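Local coordinates for protein putative peptidase (Clostridium acetobutylicum, PDB 3K9T) that binds one zinc ion per subunit and probably serves in the biosynthesis of modified polysaccharides, without expected peptidase activity despite its aminopeptidase-like domain, at residues Asn21-Ile29 with Thr41-Ile49. Residues are numbered along the deposited sequence; the frame is centred on the assembly and turned at random.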
# COMPACT_ATOMS: atom_id res chain seq x y z
N ASN A 21 -16.67 -39.90 -12.33
CA ASN A 21 -16.78 -41.36 -12.35
C ASN A 21 -15.77 -42.06 -11.44
O ASN A 21 -16.11 -43.09 -10.83
CB ASN A 21 -16.64 -41.88 -13.76
CG ASN A 21 -17.81 -41.51 -14.65
OD1 ASN A 21 -18.89 -41.15 -14.18
ND2 ASN A 21 -17.60 -41.60 -15.98
N LEU A 22 -14.55 -41.50 -11.35
CA LEU A 22 -13.53 -41.97 -10.42
C LEU A 22 -13.99 -41.72 -8.97
O LEU A 22 -13.83 -42.59 -8.09
CB LEU A 22 -12.18 -41.28 -10.69
CG LEU A 22 -10.98 -41.58 -9.77
CD1 LEU A 22 -10.86 -43.10 -9.52
CD2 LEU A 22 -9.62 -40.95 -10.29
N ILE A 23 -14.56 -40.55 -8.72
CA ILE A 23 -15.09 -40.22 -7.39
C ILE A 23 -16.16 -41.24 -7.06
O ILE A 23 -16.15 -41.84 -5.98
CB ILE A 23 -15.67 -38.78 -7.35
CG1 ILE A 23 -14.52 -37.73 -7.43
CG2 ILE A 23 -16.66 -38.59 -6.10
CD1 ILE A 23 -14.98 -36.32 -7.74
N GLU A 24 -17.07 -41.47 -7.99
CA GLU A 24 -18.17 -42.40 -7.72
C GLU A 24 -17.63 -43.80 -7.39
O GLU A 24 -18.10 -44.43 -6.45
CB GLU A 24 -19.12 -42.43 -8.91
CG GLU A 24 -20.40 -43.18 -8.67
CD GLU A 24 -21.33 -43.08 -9.86
OE1 GLU A 24 -20.97 -43.66 -10.89
OE2 GLU A 24 -22.37 -42.39 -9.80
N GLU A 25 -16.66 -44.28 -8.17
CA GLU A 25 -16.02 -45.57 -7.91
C GLU A 25 -15.34 -45.60 -6.52
O GLU A 25 -15.41 -46.60 -5.80
CB GLU A 25 -14.99 -45.90 -9.00
CG GLU A 25 -14.31 -47.26 -8.77
CD GLU A 25 -13.47 -47.77 -9.95
OE1 GLU A 25 -13.34 -47.07 -10.97
OE2 GLU A 25 -12.94 -48.88 -9.84
N LEU A 26 -14.69 -44.52 -6.15
CA LEU A 26 -14.01 -44.49 -4.86
C LEU A 26 -14.97 -44.30 -3.66
O LEU A 26 -14.64 -44.64 -2.50
CB LEU A 26 -12.92 -43.38 -4.88
CG LEU A 26 -11.66 -43.56 -5.73
CD1 LEU A 26 -10.77 -42.31 -5.74
CD2 LEU A 26 -10.84 -44.74 -5.24
N PHE A 27 -16.16 -43.78 -3.91
CA PHE A 27 -17.02 -43.27 -2.83
C PHE A 27 -17.31 -44.26 -1.69
O PHE A 27 -17.13 -43.92 -0.53
CB PHE A 27 -18.32 -42.71 -3.42
CG PHE A 27 -19.26 -42.14 -2.42
CD1 PHE A 27 -18.97 -40.95 -1.79
CD2 PHE A 27 -20.43 -42.82 -2.09
CE1 PHE A 27 -19.85 -40.43 -0.85
CE2 PHE A 27 -21.30 -42.30 -1.18
CZ PHE A 27 -21.02 -41.11 -0.56
N PRO A 28 -17.73 -45.49 -2.02
CA PRO A 28 -18.13 -46.48 -1.02
C PRO A 28 -17.06 -47.01 -0.09
O PRO A 28 -17.40 -47.57 0.95
CB PRO A 28 -18.61 -47.64 -1.88
CG PRO A 28 -18.84 -47.10 -3.18
CD PRO A 28 -17.82 -46.08 -3.36
N ILE A 29 -15.79 -46.86 -0.47
CA ILE A 29 -14.69 -47.44 0.25
C ILE A 29 -14.43 -46.68 1.55
O ILE A 29 -14.43 -45.45 1.56
CB ILE A 29 -13.40 -47.45 -0.64
CG1 ILE A 29 -13.55 -48.42 -1.81
CG2 ILE A 29 -12.18 -47.78 0.17
CD1 ILE A 29 -12.67 -48.09 -3.01
N THR A 41 -8.04 -47.91 -2.44
CA THR A 41 -8.06 -46.61 -3.09
C THR A 41 -6.83 -46.42 -3.99
O THR A 41 -6.95 -45.90 -5.09
CB THR A 41 -8.21 -45.47 -2.03
OG1 THR A 41 -9.45 -45.63 -1.38
CG2 THR A 41 -8.17 -44.06 -2.66
N MSE A 42 -5.66 -46.85 -3.50
CA MSE A 42 -4.44 -46.85 -4.29
C MSE A 42 -4.56 -47.82 -5.48
O MSE A 42 -3.99 -47.56 -6.55
CB MSE A 42 -3.25 -47.25 -3.43
CG MSE A 42 -2.99 -46.32 -2.25
SE MSE A 42 -2.62 -44.44 -2.72
CE MSE A 42 -2.60 -43.67 -0.88
N ASP A 43 -5.27 -48.93 -5.30
CA ASP A 43 -5.46 -49.83 -6.44
C ASP A 43 -6.22 -49.13 -7.56
O ASP A 43 -5.86 -49.24 -8.75
CB ASP A 43 -6.20 -51.11 -6.05
CG ASP A 43 -5.39 -51.98 -5.13
OD1 ASP A 43 -4.17 -51.91 -5.18
OD2 ASP A 43 -5.98 -52.76 -4.36
N ILE A 44 -7.28 -48.42 -7.18
CA ILE A 44 -8.13 -47.77 -8.16
C ILE A 44 -7.37 -46.65 -8.84
O ILE A 44 -7.42 -46.53 -10.06
CB ILE A 44 -9.50 -47.31 -7.56
CG1 ILE A 44 -10.30 -48.57 -7.16
CG2 ILE A 44 -10.22 -46.41 -8.58
CD1 ILE A 44 -11.38 -48.42 -6.10
N ILE A 45 -6.63 -45.87 -8.05
CA ILE A 45 -5.81 -44.81 -8.62
C ILE A 45 -4.84 -45.38 -9.67
O ILE A 45 -4.62 -44.76 -10.72
CB ILE A 45 -5.02 -43.98 -7.55
CG1 ILE A 45 -6.00 -43.20 -6.67
CG2 ILE A 45 -4.05 -42.99 -8.27
CD1 ILE A 45 -5.44 -42.74 -5.26
N ARG A 46 -4.29 -46.57 -9.40
CA ARG A 46 -3.28 -47.16 -10.29
C ARG A 46 -3.89 -47.73 -11.54
O ARG A 46 -3.18 -48.20 -12.39
CB ARG A 46 -2.39 -48.18 -9.57
CG ARG A 46 -1.24 -47.48 -8.78
CD ARG A 46 -0.41 -48.41 -7.97
NE ARG A 46 -1.24 -49.11 -7.01
CZ ARG A 46 -0.88 -50.19 -6.32
NH1 ARG A 46 0.34 -50.76 -6.47
NH2 ARG A 46 -1.76 -50.71 -5.48
N LYS A 47 -5.22 -47.70 -11.65
CA LYS A 47 -5.88 -47.96 -12.92
C LYS A 47 -5.78 -46.74 -13.84
O LYS A 47 -6.03 -46.85 -15.03
CB LYS A 47 -7.34 -48.36 -12.75
CG LYS A 47 -7.53 -49.70 -12.10
CD LYS A 47 -8.93 -50.19 -12.30
CE LYS A 47 -9.90 -49.55 -11.36
NZ LYS A 47 -11.25 -50.01 -11.67
N HIS A 48 -5.38 -45.60 -13.30
CA HIS A 48 -5.25 -44.38 -14.07
C HIS A 48 -3.80 -43.90 -14.23
O HIS A 48 -3.41 -43.42 -15.31
CB HIS A 48 -6.07 -43.27 -13.41
CG HIS A 48 -7.54 -43.54 -13.40
ND1 HIS A 48 -8.38 -43.07 -14.38
CD2 HIS A 48 -8.31 -44.27 -12.55
CE1 HIS A 48 -9.61 -43.47 -14.12
NE2 HIS A 48 -9.60 -44.20 -13.02
N ILE A 49 -3.03 -43.97 -13.15
CA ILE A 49 -1.64 -43.53 -13.19
C ILE A 49 -0.74 -44.53 -12.43
O ILE A 49 -1.21 -45.28 -11.57
CB ILE A 49 -1.44 -42.08 -12.58
CG1 ILE A 49 -1.84 -42.03 -11.10
CG2 ILE A 49 -2.23 -41.05 -13.35
CD1 ILE A 49 -1.34 -40.81 -10.30
O HOH W 1 -11.53 -45.92 -12.60
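Helix segments 21-26 and 41-45 run nearly antiparallel at 153°, their axes 10.8 Å apart, with CA of L26 nearest that of T41. I44 is the hub, suited by its branched shape: CG2 meets L22 CD1 at 3.5 Å, CB lies 3.7 Å from L26 CD2, and CD1 reaches tip to tip toward CD1 of I29, last residue of the type I turn that begins at L26. With CG1 beside its backbone N (chi1 -66°), I44 sends one branch to each end of the row. Leucines suit the buried side; T41 adds a methyl against L26 CD2, while its hydroxyl lies against CG2 of I29 and is hydrogen-bonded to R31 and G37 O. The solvent-facing margin suits long charged chains: E25 extends past I44 to K47, which like H48 follows the second helix, and NZ donates to the syn lone pair of OE2 at 2.7 Å. OE1 accepts from a water that also bonds NE2 of H48, whose ND1 is hydrogen-bonded to K209 NZ; L22 CD2 lies over one face of that imidazole. Aliphatic groups thus join two helices of the aminopeptidase-like region, while one carboxylate links their polar edge, probably steadying the lysine's charge.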